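Local coordinates for iron-regulated outer membrane protein (Neisseria meningitidis, PDB 4B7O) that acts as a TonB-dependent iron transporter of the outer membrane, probably receiving siderophore-bound iron and passing it through a beta-barrel closed by a plug, at residues I130-G135 and A516-G521; Y592-S597 and V607-S612; E223-A228 and P242-D247; A158-T163 and G381-H386; A169-A174 and L252-T257. All coordinates share one frame; numbering follows the deposited sequence.

How the contacts relate
Contacts 1, 4 and 5 join the plug to the beta-barrel around it, whereas contacts 2 and 3 join neighbouring strands or their ends within the barrel. Contacts 3 and 5 share strand 246-259, their centres about 30 Å apart, and contact 4 uses strand 376-391 of the same wall. Along the chain, contact 3 is nested inside the loop closed by contact 5, contact 5 inside that of contact 4, and contact 4 inside that of contact 1; contact 2 follows later. Contacts 1 and 2 lie on opposite sides of the chain's centre, about 35 Å apart between centres. The plug is therefore held to its barrel at several well-separated places.

Contact 1 (I130-G135 and A516-G521); sequences ILYHQG and ALQTHG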
# COMPACT_ATOMS: atom_id res chain seq x y z
N ILE A 130 2.86 -0.08 13.02
CA ILE A 130 3.57 -0.79 14.09
C ILE A 130 4.96 -0.21 14.51
O ILE A 130 5.15 0.09 15.66
CB ILE A 130 3.64 -2.30 13.76
CG1 ILE A 130 2.21 -2.86 13.69
CG2 ILE A 130 4.46 -3.06 14.82
CD1 ILE A 130 2.14 -4.17 12.98
N LEU A 131 5.93 -0.07 13.62
CA LEU A 131 7.25 0.47 13.99
C LEU A 131 8.01 0.85 12.75
O LEU A 131 7.85 0.24 11.70
CB LEU A 131 8.09 -0.54 14.78
CG LEU A 131 9.46 -0.25 15.45
CD1 LEU A 131 9.29 0.41 16.80
CD2 LEU A 131 10.26 -1.54 15.61
N TYR A 132 8.87 1.85 12.87
CA TYR A 132 9.38 2.49 11.67
C TYR A 132 10.41 1.61 10.99
O TYR A 132 10.81 1.87 9.84
CB TYR A 132 9.88 3.95 11.94
CG TYR A 132 11.15 3.98 12.76
CD1 TYR A 132 11.11 3.88 14.18
CD2 TYR A 132 12.39 4.05 12.13
CE1 TYR A 132 12.28 3.87 14.92
CE2 TYR A 132 13.57 4.06 12.87
CZ TYR A 132 13.51 3.97 14.26
OH TYR A 132 14.70 3.94 14.95
N HIS A 133 10.84 0.56 11.70
CA HIS A 133 11.83 -0.41 11.20
C HIS A 133 11.23 -1.48 10.33
O HIS A 133 11.89 -2.47 10.01
CB HIS A 133 12.57 -1.05 12.37
CG HIS A 133 13.67 -0.19 12.93
ND1 HIS A 133 14.78 0.08 12.25
CD2 HIS A 133 13.78 0.47 14.15
CE1 HIS A 133 15.58 0.89 12.99
NE2 HIS A 133 14.98 1.12 14.15
N GLN A 134 9.98 -1.32 9.97
CA GLN A 134 9.29 -2.24 9.11
C GLN A 134 8.24 -1.49 8.31
O GLN A 134 7.82 -0.38 8.69
CB GLN A 134 8.64 -3.31 9.95
CG GLN A 134 7.46 -2.87 10.80
CD GLN A 134 7.09 -3.99 11.77
OE1 GLN A 134 7.92 -4.42 12.57
NE2 GLN A 134 5.88 -4.49 11.67
N GLY A 135 7.83 -2.09 7.20
CA GLY A 135 6.88 -1.42 6.31
C GLY A 135 5.47 -1.67 6.83
O GLY A 135 5.24 -2.59 7.62
N ALA A 516 3.04 2.26 16.97
CA ALA A 516 2.17 1.56 17.92
C ALA A 516 3.00 0.82 18.97
O ALA A 516 2.65 0.82 20.14
CB ALA A 516 1.25 0.54 17.20
N LEU A 517 4.07 0.18 18.51
CA LEU A 517 4.89 -0.66 19.36
C LEU A 517 5.68 0.14 20.41
O LEU A 517 6.31 -0.44 21.28
CB LEU A 517 5.83 -1.52 18.53
CG LEU A 517 6.53 -2.55 19.41
CD1 LEU A 517 5.59 -3.44 20.25
CD2 LEU A 517 7.47 -3.36 18.53
N GLN A 518 5.60 1.46 20.36
CA GLN A 518 6.36 2.26 21.31
C GLN A 518 5.44 3.09 22.10
O GLN A 518 5.87 3.86 22.93
CB GLN A 518 7.36 3.16 20.60
CG GLN A 518 8.43 2.41 19.86
CD GLN A 518 9.71 3.25 19.80
OE1 GLN A 518 10.49 3.32 20.77
NE2 GLN A 518 9.94 3.89 18.67
N THR A 519 4.15 2.90 21.89
CA THR A 519 3.15 3.67 22.60
C THR A 519 3.21 3.59 24.15
O THR A 519 2.83 4.56 24.83
CB THR A 519 1.77 3.28 22.09
OG1 THR A 519 1.72 3.52 20.67
CG2 THR A 519 0.72 4.10 22.78
N HIS A 520 3.69 2.47 24.69
CA HIS A 520 3.87 2.28 26.15
C HIS A 520 4.68 3.36 26.82
O HIS A 520 4.55 3.57 28.03
CB HIS A 520 4.50 0.92 26.41
CG HIS A 520 5.69 0.64 25.55
ND1 HIS A 520 6.87 1.28 25.72
CD2 HIS A 520 5.85 -0.19 24.46
CE1 HIS A 520 7.74 0.86 24.80
NE2 HIS A 520 7.12 -0.04 24.03
N GLY A 521 5.57 4.00 26.06
CA GLY A 521 6.27 5.19 26.54
C GLY A 521 7.53 4.94 27.33
O GLY A 521 8.12 5.86 27.88
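Leu131 turns CG opposite its backbone N (chi1 -174°), while Gln518 keeps CG beside the N and opposite the carbonyl carbon (chi1 -64°). The two side chains then cross at about a right angle, and the CD1 methyl of Leu131 comes to 3.8 Å from CG of Gln518 and 4.0 Å from its NE2. Beyond CG the glutamine chain is extended, which carries its amide to the edge of the Tyr132 ring, where NE2 lies near the ring plane, 4.4 Å from CE1.

Beside this side-chain crossing a single backbone bond ties the segments together. Leu517 N donates to Ile130 O over 3.0 Å, nearly straight at 166°. CB of Leu517 also meets the CG2 methyl of Ile130 at 4.2 Å. Each segment enters a type I turn, Leu131 to Gln134 and Gln518 to Gly521.

The first segment is a plug loop between strands 118-121 and 144-150; the second belongs to the barrel connection between strands 498-509 and 525-528. Both rest against the barrel wall: Ile130 and Leu517 meet Arg337 of strand 323-339, and Ala516 touches Ile359 of strand 355-373 and Ile389 of strand 376-391.

Contact 2 (Y592-S597 and V607-S612); sequences YELGAS and VGVSHS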
# COMPACT_ATOMS: atom_id res chain seq x y z
N TYR A 592 7.68 11.98 -14.18
CA TYR A 592 6.85 11.54 -15.28
C TYR A 592 6.82 10.05 -15.36
O TYR A 592 7.67 9.37 -14.74
CB TYR A 592 7.42 12.11 -16.62
CG TYR A 592 8.82 11.63 -16.88
CD1 TYR A 592 9.04 10.35 -17.42
CD2 TYR A 592 9.92 12.41 -16.53
CE1 TYR A 592 10.31 9.86 -17.65
CE2 TYR A 592 11.22 11.93 -16.79
CZ TYR A 592 11.38 10.65 -17.33
OH TYR A 592 12.63 10.17 -17.55
N GLU A 593 5.89 9.55 -16.16
CA GLU A 593 5.81 8.15 -16.49
C GLU A 593 5.18 7.99 -17.89
O GLU A 593 4.32 8.77 -18.27
CB GLU A 593 4.98 7.40 -15.45
CG GLU A 593 3.80 8.19 -14.98
CD GLU A 593 3.53 8.11 -13.47
OE1 GLU A 593 4.38 8.46 -12.61
OE2 GLU A 593 2.38 7.74 -13.16
N LEU A 594 5.67 7.02 -18.66
CA LEU A 594 5.17 6.75 -19.95
C LEU A 594 4.99 5.28 -19.98
O LEU A 594 5.78 4.55 -19.39
CB LEU A 594 6.20 7.13 -21.04
CG LEU A 594 6.54 8.62 -21.17
CD1 LEU A 594 7.96 8.91 -21.59
CD2 LEU A 594 5.62 9.35 -22.12
N GLY A 595 3.97 4.84 -20.71
CA GLY A 595 3.71 3.43 -20.91
C GLY A 595 3.22 3.30 -22.33
O GLY A 595 2.55 4.19 -22.81
N ALA A 596 3.57 2.22 -23.01
CA ALA A 596 3.08 1.98 -24.35
C ALA A 596 2.86 0.47 -24.48
O ALA A 596 3.46 -0.31 -23.74
CB ALA A 596 4.10 2.48 -25.37
N SER A 597 2.02 0.05 -25.41
CA SER A 597 1.85 -1.38 -25.65
C SER A 597 1.35 -1.71 -27.03
O SER A 597 0.76 -0.85 -27.71
CB SER A 597 0.92 -1.99 -24.63
OG SER A 597 -0.27 -1.30 -24.59
N VAL A 607 5.92 -1.52 -22.57
CA VAL A 607 7.07 -0.81 -22.10
C VAL A 607 6.66 0.25 -21.14
O VAL A 607 5.58 0.84 -21.31
CB VAL A 607 7.85 -0.08 -23.22
CG1 VAL A 607 8.86 -1.03 -23.82
CG2 VAL A 607 6.93 0.47 -24.31
N GLY A 608 7.50 0.51 -20.12
CA GLY A 608 7.19 1.60 -19.22
C GLY A 608 8.43 2.20 -18.69
O GLY A 608 9.47 1.56 -18.70
N VAL A 609 8.31 3.43 -18.20
CA VAL A 609 9.39 4.15 -17.62
C VAL A 609 8.85 5.18 -16.65
O VAL A 609 7.77 5.77 -16.83
CB VAL A 609 10.30 4.81 -18.71
CG1 VAL A 609 9.51 5.69 -19.67
CG2 VAL A 609 11.45 5.61 -18.08
N SER A 610 9.60 5.39 -15.58
CA SER A 610 9.14 6.25 -14.54
C SER A 610 10.31 6.83 -13.84
O SER A 610 11.35 6.17 -13.71
CB SER A 610 8.36 5.43 -13.53
OG SER A 610 7.67 6.30 -12.69
N HIS A 611 10.16 8.05 -13.36
CA HIS A 611 11.27 8.77 -12.78
C HIS A 611 10.62 9.88 -12.02
O HIS A 611 9.74 10.56 -12.54
CB HIS A 611 12.22 9.34 -13.88
CG HIS A 611 13.62 9.66 -13.40
ND1 HIS A 611 14.07 9.31 -12.15
CD2 HIS A 611 14.70 10.26 -14.05
CE1 HIS A 611 15.35 9.71 -12.00
NE2 HIS A 611 15.75 10.29 -13.16
N SER A 612 11.05 10.05 -10.77
CA SER A 612 10.49 11.02 -9.90
C SER A 612 11.62 11.62 -9.05
O SER A 612 12.75 11.16 -9.13
CB SER A 612 9.36 10.39 -9.07
OG SER A 612 9.84 9.45 -8.13
O HOH W 1 6.89 9.11 -11.72
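Tyr592 and His611 form the first of three antiparallel hydrogen-bonded pairs, followed by Leu594 with Val609 and Ala596 with Val607. Each pair exchanges two backbone bonds, Tyr592 N to His611 O at 3.0 Å among them. At the non-hydrogen-bonded positions, Glu593 with Ser610 and Gly595 with Gly608, the peptide groups turn outward to the next strands: Glu593 bonds to Ser556 and Gly608 to Thr640. Within the barrel hairpin of strands 578-600 and 603-618, both segments are thus also bonded to their outer neighbours.

A water lies 3.1 Å from Tyr592 O, 2.7 Å from Glu593 OE1 and 3.1 Å from Ser610 OG, placed to donate to the first two. It bridges Glu593 OE1 and Ser610 OG, which are themselves 3.9 Å apart. The other carboxylate oxygen, Glu593 OE2, forms salt bridges with Lys151 and Arg110 of the plug.

On the face bearing the aromatic residues, Tyr592 has chi1 60°, and this folds its ring over the neighbouring strand. CB of His611 packs off-centre against the ring, 4.2 Å from its centroid, in a CH-pi contact. Leu594 and Val609 lie side by side, and CB of Ala596 meets CG2 of Val607 at 3.6 Å.

The chemistry is therefore two-sided: hydrocarbon and aromatic groups cover one face, while the other presents a buried carboxylate whose charge is probably balanced by the basic residues of the plug.

Contact 3 (E223-A228 and P242-D247); sequences EKEYEA and PYSALD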
# COMPACT_ATOMS: atom_id res chain seq x y z
N GLU A 223 6.87 -19.92 3.52
CA GLU A 223 8.12 -19.70 2.79
C GLU A 223 9.34 -19.81 3.68
O GLU A 223 9.37 -19.24 4.74
CB GLU A 223 8.13 -18.35 2.08
CG GLU A 223 7.07 -18.15 1.00
CD GLU A 223 7.01 -16.70 0.53
OE1 GLU A 223 7.01 -15.80 1.43
OE2 GLU A 223 6.98 -16.45 -0.71
N LYS A 224 10.34 -20.55 3.22
CA LYS A 224 11.64 -20.59 3.87
C LYS A 224 12.47 -19.36 3.55
O LYS A 224 12.07 -18.52 2.78
CB LYS A 224 12.46 -21.82 3.40
CG LYS A 224 11.93 -23.18 3.84
CD LYS A 224 10.87 -23.06 4.92
CE LYS A 224 10.01 -24.33 4.90
NZ LYS A 224 8.85 -24.22 5.84
N GLU A 225 13.69 -19.32 4.09
CA GLU A 225 14.55 -18.19 3.96
C GLU A 225 15.05 -18.22 2.55
O GLU A 225 15.36 -19.29 2.02
CB GLU A 225 15.67 -18.25 4.95
CG GLU A 225 15.30 -17.91 6.39
CD GLU A 225 16.53 -18.01 7.30
OE1 GLU A 225 17.51 -18.71 6.90
OE2 GLU A 225 16.55 -17.38 8.41
N TYR A 226 15.04 -17.08 1.89
CA TYR A 226 15.27 -17.07 0.46
C TYR A 226 16.74 -16.79 0.27
O TYR A 226 17.41 -16.18 1.11
CB TYR A 226 14.35 -16.02 -0.24
CG TYR A 226 14.68 -14.56 0.12
CD1 TYR A 226 15.71 -13.89 -0.55
CD2 TYR A 226 13.99 -13.86 1.13
CE1 TYR A 226 16.04 -12.58 -0.27
CE2 TYR A 226 14.34 -12.53 1.45
CZ TYR A 226 15.38 -11.90 0.74
OH TYR A 226 15.80 -10.62 1.00
N GLU A 227 17.28 -17.22 -0.84
CA GLU A 227 18.62 -16.77 -1.10
C GLU A 227 18.73 -15.76 -2.24
O GLU A 227 18.05 -15.85 -3.25
CB GLU A 227 19.60 -17.92 -1.27
CG GLU A 227 19.12 -19.09 -2.08
CD GLU A 227 20.25 -20.08 -2.29
OE1 GLU A 227 21.13 -19.84 -3.16
OE2 GLU A 227 20.28 -21.10 -1.57
N ALA A 228 19.63 -14.82 -2.01
CA ALA A 228 19.89 -13.70 -2.85
C ALA A 228 20.76 -14.11 -4.00
O ALA A 228 21.10 -15.28 -4.13
CB ALA A 228 20.53 -12.60 -2.02
N PRO A 242 18.96 -14.26 6.48
CA PRO A 242 18.45 -14.82 7.75
C PRO A 242 17.10 -14.22 8.28
O PRO A 242 16.87 -12.99 8.19
CB PRO A 242 19.59 -14.55 8.72
CG PRO A 242 20.77 -14.46 7.84
CD PRO A 242 20.33 -13.78 6.59
N TYR A 243 16.23 -15.09 8.81
CA TYR A 243 14.90 -14.69 9.36
C TYR A 243 14.01 -14.04 8.32
O TYR A 243 13.31 -13.06 8.57
CB TYR A 243 15.04 -13.80 10.59
CG TYR A 243 16.03 -14.40 11.57
CD1 TYR A 243 15.74 -15.60 12.23
CD2 TYR A 243 17.26 -13.80 11.80
CE1 TYR A 243 16.64 -16.19 13.09
CE2 TYR A 243 18.17 -14.38 12.67
CZ TYR A 243 17.86 -15.57 13.32
OH TYR A 243 18.75 -16.17 14.18
N SER A 244 14.01 -14.62 7.14
CA SER A 244 13.25 -14.09 6.06
C SER A 244 12.13 -15.03 5.74
O SER A 244 11.47 -14.84 4.73
CB SER A 244 14.15 -13.83 4.84
OG SER A 244 14.66 -15.03 4.29
N ALA A 245 11.93 -16.03 6.61
CA ALA A 245 10.88 -17.07 6.46
C ALA A 245 9.58 -16.59 7.04
O ALA A 245 9.55 -16.00 8.12
CB ALA A 245 11.29 -18.38 7.18
N LEU A 246 8.48 -16.81 6.33
CA LEU A 246 7.18 -16.49 6.90
C LEU A 246 6.18 -17.51 6.54
O LEU A 246 6.09 -17.91 5.38
CB LEU A 246 6.70 -15.14 6.39
CG LEU A 246 7.30 -13.93 7.13
CD1 LEU A 246 6.79 -12.65 6.48
CD2 LEU A 246 7.02 -13.92 8.64
N ASP A 247 5.41 -17.93 7.53
CA ASP A 247 4.26 -18.72 7.26
C ASP A 247 3.03 -17.82 7.21
O ASP A 247 2.50 -17.43 8.24
CB ASP A 247 4.04 -19.80 8.31
CG ASP A 247 2.93 -20.75 7.90
OD1 ASP A 247 2.72 -20.97 6.70
OD2 ASP A 247 2.24 -21.28 8.74
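Ser244 OG has two partners: Tyr226 N donates to it across the contact over 3.2 Å, at 151°, and Val241 O is its hydrogen-bond partner on its own side of the loop. The hydroxyl sits between the backbone N and the carbonyl carbon (chi1 66°), which brings it to segment 223-228, 3.2 Å from CA of Glu225. CB of the same serine packs against the Tyr226 ring, 3.6 Å from CE2. The far end of that tyrosine is fixed by a bond from its hydroxyl to Pro731 O.

Where strand 246-259 begins, one antiparallel hydrogen-bonded pair forms, Glu223 with Leu246. Glu223 N donates to Leu246 O at 2.8 Å in an almost straight bond. The return bond, Leu246 N to Glu223 O, is weak. Between these bonds and the serine, Ala245 presses its CB to 3.2 Å from Glu223 O.

Glu225 extends its chain alongside Ser244, with CG 3.6 Å from the serine N, and brings the carboxylate to the Tyr243 backbone. The modelled separation of OE2 from Tyr243 N is too short to be trusted in detail, but it places an acid beside a peptide N-H.

These segments are the two ends of the long connection from strand 212-223 to strand 246-259, consistent with an extracellular barrel loop. Asn101 bonds to both Glu223 OE1 and Ser244 O, bringing the plug to this loop base. Backbone groups, the Ser244 hydroxyl and, less certainly, the Glu225 carboxylate join the segments, with CB and ring contacts between them, so the loop base is held largely by polar groups.

Contact 4 (A158-T163 and G381-H386); sequences AGIGAT and GINYRH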
# COMPACT_ATOMS: atom_id res chain seq x y z
N ALA A 158 -12.28 11.32 -3.18
CA ALA A 158 -11.38 10.13 -2.99
C ALA A 158 -11.40 9.50 -1.58
O ALA A 158 -11.36 8.28 -1.43
CB ALA A 158 -9.95 10.50 -3.36
N GLY A 159 -11.44 10.33 -0.55
CA GLY A 159 -11.45 9.83 0.81
C GLY A 159 -10.52 10.67 1.65
O GLY A 159 -10.09 11.75 1.24
N ILE A 160 -10.15 10.14 2.79
CA ILE A 160 -9.33 10.88 3.74
C ILE A 160 -7.88 10.73 3.36
O ILE A 160 -7.45 9.68 2.97
CB ILE A 160 -9.49 10.23 5.15
CG1 ILE A 160 -10.97 9.93 5.36
CG2 ILE A 160 -8.82 11.09 6.24
CD1 ILE A 160 -11.35 9.54 6.77
N GLY A 161 -7.10 11.75 3.59
CA GLY A 161 -5.63 11.68 3.45
C GLY A 161 -5.08 11.44 2.05
O GLY A 161 -3.96 10.96 1.89
N ALA A 162 -5.84 11.79 1.03
CA ALA A 162 -5.44 11.42 -0.32
C ALA A 162 -4.42 12.33 -0.88
O ALA A 162 -4.73 12.97 -1.86
CB ALA A 162 -6.65 11.42 -1.22
N THR A 163 -3.22 12.41 -0.26
CA THR A 163 -2.20 13.40 -0.63
C THR A 163 -1.30 12.89 -1.70
O THR A 163 -0.82 13.65 -2.52
CB THR A 163 -1.26 13.85 0.53
OG1 THR A 163 -0.77 12.72 1.28
CG2 THR A 163 -1.98 14.77 1.43
N GLY A 381 -20.60 13.36 -0.05
CA GLY A 381 -20.60 12.34 0.94
C GLY A 381 -19.81 12.70 2.15
O GLY A 381 -19.35 13.84 2.31
N ILE A 382 -19.60 11.68 2.96
CA ILE A 382 -19.08 11.83 4.35
C ILE A 382 -18.07 10.73 4.64
O ILE A 382 -18.31 9.59 4.30
CB ILE A 382 -20.24 11.63 5.35
CG1 ILE A 382 -21.27 12.74 5.18
CG2 ILE A 382 -19.76 11.71 6.79
CD1 ILE A 382 -20.71 14.05 5.70
N ASN A 383 -16.97 11.09 5.29
CA ASN A 383 -15.92 10.17 5.64
C ASN A 383 -15.70 10.27 7.13
O ASN A 383 -15.48 11.38 7.64
CB ASN A 383 -14.62 10.60 4.97
CG ASN A 383 -14.73 10.71 3.47
OD1 ASN A 383 -14.40 11.76 2.91
ND2 ASN A 383 -15.18 9.63 2.80
N TYR A 384 -15.78 9.12 7.82
CA TYR A 384 -15.39 9.04 9.23
C TYR A 384 -14.33 7.97 9.50
O TYR A 384 -14.50 6.80 9.19
CB TYR A 384 -16.65 8.68 10.06
CG TYR A 384 -16.35 8.55 11.53
CD1 TYR A 384 -16.17 9.69 12.31
CD2 TYR A 384 -16.19 7.28 12.14
CE1 TYR A 384 -15.87 9.60 13.65
CE2 TYR A 384 -15.90 7.17 13.50
CZ TYR A 384 -15.75 8.36 14.23
OH TYR A 384 -15.45 8.36 15.56
N ARG A 385 -13.25 8.32 10.15
CA ARG A 385 -12.32 7.26 10.55
C ARG A 385 -11.89 7.43 11.97
O ARG A 385 -11.43 8.50 12.30
CB ARG A 385 -11.05 7.28 9.70
CG ARG A 385 -10.27 6.01 9.89
CD ARG A 385 -9.08 5.88 8.98
NE ARG A 385 -8.22 7.01 9.11
CZ ARG A 385 -7.32 7.37 8.21
NH1 ARG A 385 -7.14 6.67 7.08
NH2 ARG A 385 -6.60 8.43 8.47
N HIS A 386 -12.00 6.38 12.79
CA HIS A 386 -11.44 6.38 14.16
C HIS A 386 -10.35 5.36 14.32
O HIS A 386 -10.55 4.14 14.04
CB HIS A 386 -12.56 6.11 15.21
CG HIS A 386 -12.12 6.33 16.64
ND1 HIS A 386 -11.54 5.36 17.39
CD2 HIS A 386 -12.15 7.48 17.45
CE1 HIS A 386 -11.23 5.85 18.60
NE2 HIS A 386 -11.59 7.15 18.63
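Ile160 reaches from a plug loop between Asn383 and Arg385, two residues that project to the same side of barrel strand 381-386. This is the tight part: CG1 of Ile160 lies 3.7 Å from CB of Asn383, and its CD1 lies equally close, 3.7 Å, to CB of Arg385. With CG1 beside the backbone N (chi1 -43°), the longer branch slides past Asn383 in the opposite direction and ends against the arginine stem.

Packing is looser at the polar ends. The CG2 methyl sits over one face of the Arg385 guanidinium, 4.1 Å from NH2, and CA of Gly159 comes no nearer than 4.1 Å to Asn383 OD1. No hydrogen bond crosses between the segments. Instead the polar tips are engaged elsewhere: Arg385 forms a salt bridge with Asp444, and Asn383 bonds to Arg465 and Asn365. The Ile160 backbone N is bonded to Tyr125 OH. Tyr384, between the two inward residues, points the other way and is partly exposed.

A plug loop packed on inward-facing residues of a barrel strand, here with one apolar side chain among polar ones, is the plug-in-barrel architecture of TonB-dependent transporters.

Contact 5 (A169-A174 and L252-T257); sequences AKTVDA and LAKIGT
Leu252 opens the contact with its CD2 methyl, which settles 3.8 Å from CB of Thr171 and 3.9 Å from CG1 of Val172. Its CG stands opposite the backbone N (chi1 173°), directing the branched end from the barrel strand toward the chain leaving the plug sheet. Leu215 of the adjoining strand 212-223 touches both Leu252 and Val172, and Met271 of strand 264-276 touches Leu252 and Thr171, so both neighbouring strands add a side chain to this patch.

Two residues further on, Lys254 projects to the same side of the strand. Strand 246-259 is part of the barrel wall, whereas strand 166-171 is an inner strand of the mixed four-stranded sheet of the plug; the lysine therefore spans the boundary between the two parts of a TonB-dependent transporter. Its chain runs out extended and then bends at chi3 (-75°), which delivers NZ to three oxygens of consecutive residues.

Val172 O accepts from NZ at 2.9 Å, with the ammonium group 51° out of the carbonyl plane. Asp173 OD1 forms a salt bridge of 3.1 Å with NZ and is met nearly along its C-O bond. Thr171 OG1, also bonded to Asp122, is a further partner of NZ, though its modelled 2.5 Å is doubtfully short. Asp173 probably offsets the charge of this buried ammonium. Nearer the backbone, CD of Lys254 passes 3.4 Å from Asp173 OD1. Asp173 stands at the N-cap position of helix 174-177, yet its carboxylate makes no capping bond and turns to the lysine instead.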
# COMPACT_ATOMS: atom_id res chain seq x y z
N ALA A 169 -7.44 -2.18 -3.54
CA ALA A 169 -7.73 -3.56 -3.89
C ALA A 169 -9.16 -3.89 -3.51
O ALA A 169 -9.74 -3.26 -2.63
CB ALA A 169 -6.73 -4.48 -3.20
N LYS A 170 -9.78 -4.82 -4.22
CA LYS A 170 -11.09 -5.29 -3.84
C LYS A 170 -10.97 -6.77 -3.67
O LYS A 170 -10.31 -7.45 -4.50
CB LYS A 170 -12.16 -5.00 -4.86
CG LYS A 170 -12.33 -3.53 -5.21
CD LYS A 170 -13.44 -3.45 -6.25
CE LYS A 170 -13.37 -2.17 -7.00
NZ LYS A 170 -14.26 -1.21 -6.28
N THR A 171 -11.61 -7.29 -2.62
CA THR A 171 -11.50 -8.69 -2.31
C THR A 171 -12.33 -9.49 -3.34
O THR A 171 -13.24 -8.94 -3.95
CB THR A 171 -11.90 -8.98 -0.84
OG1 THR A 171 -13.24 -8.53 -0.60
CG2 THR A 171 -10.94 -8.28 0.12
N VAL A 172 -12.02 -10.75 -3.52
CA VAL A 172 -12.77 -11.57 -4.46
C VAL A 172 -14.20 -11.86 -3.98
O VAL A 172 -14.52 -11.77 -2.79
CB VAL A 172 -11.96 -12.86 -4.79
CG1 VAL A 172 -11.50 -13.53 -3.53
CG2 VAL A 172 -12.79 -13.83 -5.61
N ASP A 173 -15.06 -12.17 -4.94
CA ASP A 173 -16.51 -12.37 -4.82
C ASP A 173 -16.80 -13.70 -5.46
O ASP A 173 -16.09 -14.14 -6.36
CB ASP A 173 -17.21 -11.37 -5.76
CG ASP A 173 -17.58 -10.13 -5.09
OD1 ASP A 173 -17.15 -9.90 -3.93
OD2 ASP A 173 -18.35 -9.38 -5.69
N ALA A 174 -17.91 -14.30 -5.09
CA ALA A 174 -18.34 -15.54 -5.66
C ALA A 174 -18.45 -15.41 -7.16
O ALA A 174 -18.09 -16.33 -7.90
CB ALA A 174 -19.69 -15.96 -5.04
N LEU A 252 -10.88 -15.59 3.82
CA LEU A 252 -11.88 -14.59 3.56
C LEU A 252 -13.23 -15.26 3.63
O LEU A 252 -13.43 -16.29 2.95
CB LEU A 252 -11.67 -14.00 2.17
CG LEU A 252 -12.71 -13.03 1.62
CD1 LEU A 252 -12.93 -11.78 2.47
CD2 LEU A 252 -12.29 -12.65 0.20
N ALA A 253 -14.12 -14.72 4.44
CA ALA A 253 -15.51 -15.18 4.38
C ALA A 253 -16.42 -14.01 3.97
O ALA A 253 -16.31 -12.86 4.51
CB ALA A 253 -15.97 -15.77 5.70
N LYS A 254 -17.29 -14.26 3.00
CA LYS A 254 -18.03 -13.16 2.45
C LYS A 254 -19.45 -13.60 2.13
O LYS A 254 -19.64 -14.62 1.45
CB LYS A 254 -17.30 -12.68 1.19
CG LYS A 254 -18.05 -11.69 0.34
CD LYS A 254 -17.19 -11.10 -0.76
CE LYS A 254 -16.21 -10.06 -0.22
NZ LYS A 254 -15.45 -9.46 -1.35
N ILE A 255 -20.46 -12.86 2.60
CA ILE A 255 -21.84 -13.15 2.15
C ILE A 255 -22.48 -11.92 1.56
O ILE A 255 -22.28 -10.78 2.00
CB ILE A 255 -22.77 -13.66 3.27
CG1 ILE A 255 -22.26 -13.21 4.61
CG2 ILE A 255 -22.73 -15.16 3.38
CD1 ILE A 255 -23.03 -12.05 5.19
N GLY A 256 -23.29 -12.15 0.54
CA GLY A 256 -23.89 -11.02 -0.09
C GLY A 256 -25.27 -11.28 -0.57
O GLY A 256 -25.67 -12.42 -0.95
N THR A 257 -26.01 -10.20 -0.62
CA THR A 257 -27.36 -10.31 -1.12
C THR A 257 -27.73 -9.13 -1.99
O THR A 257 -27.31 -7.98 -1.76
CB THR A 257 -28.40 -10.59 0.02
OG1 THR A 257 -29.76 -10.46 -0.47
CG2 THR A 257 -28.17 -9.69 1.26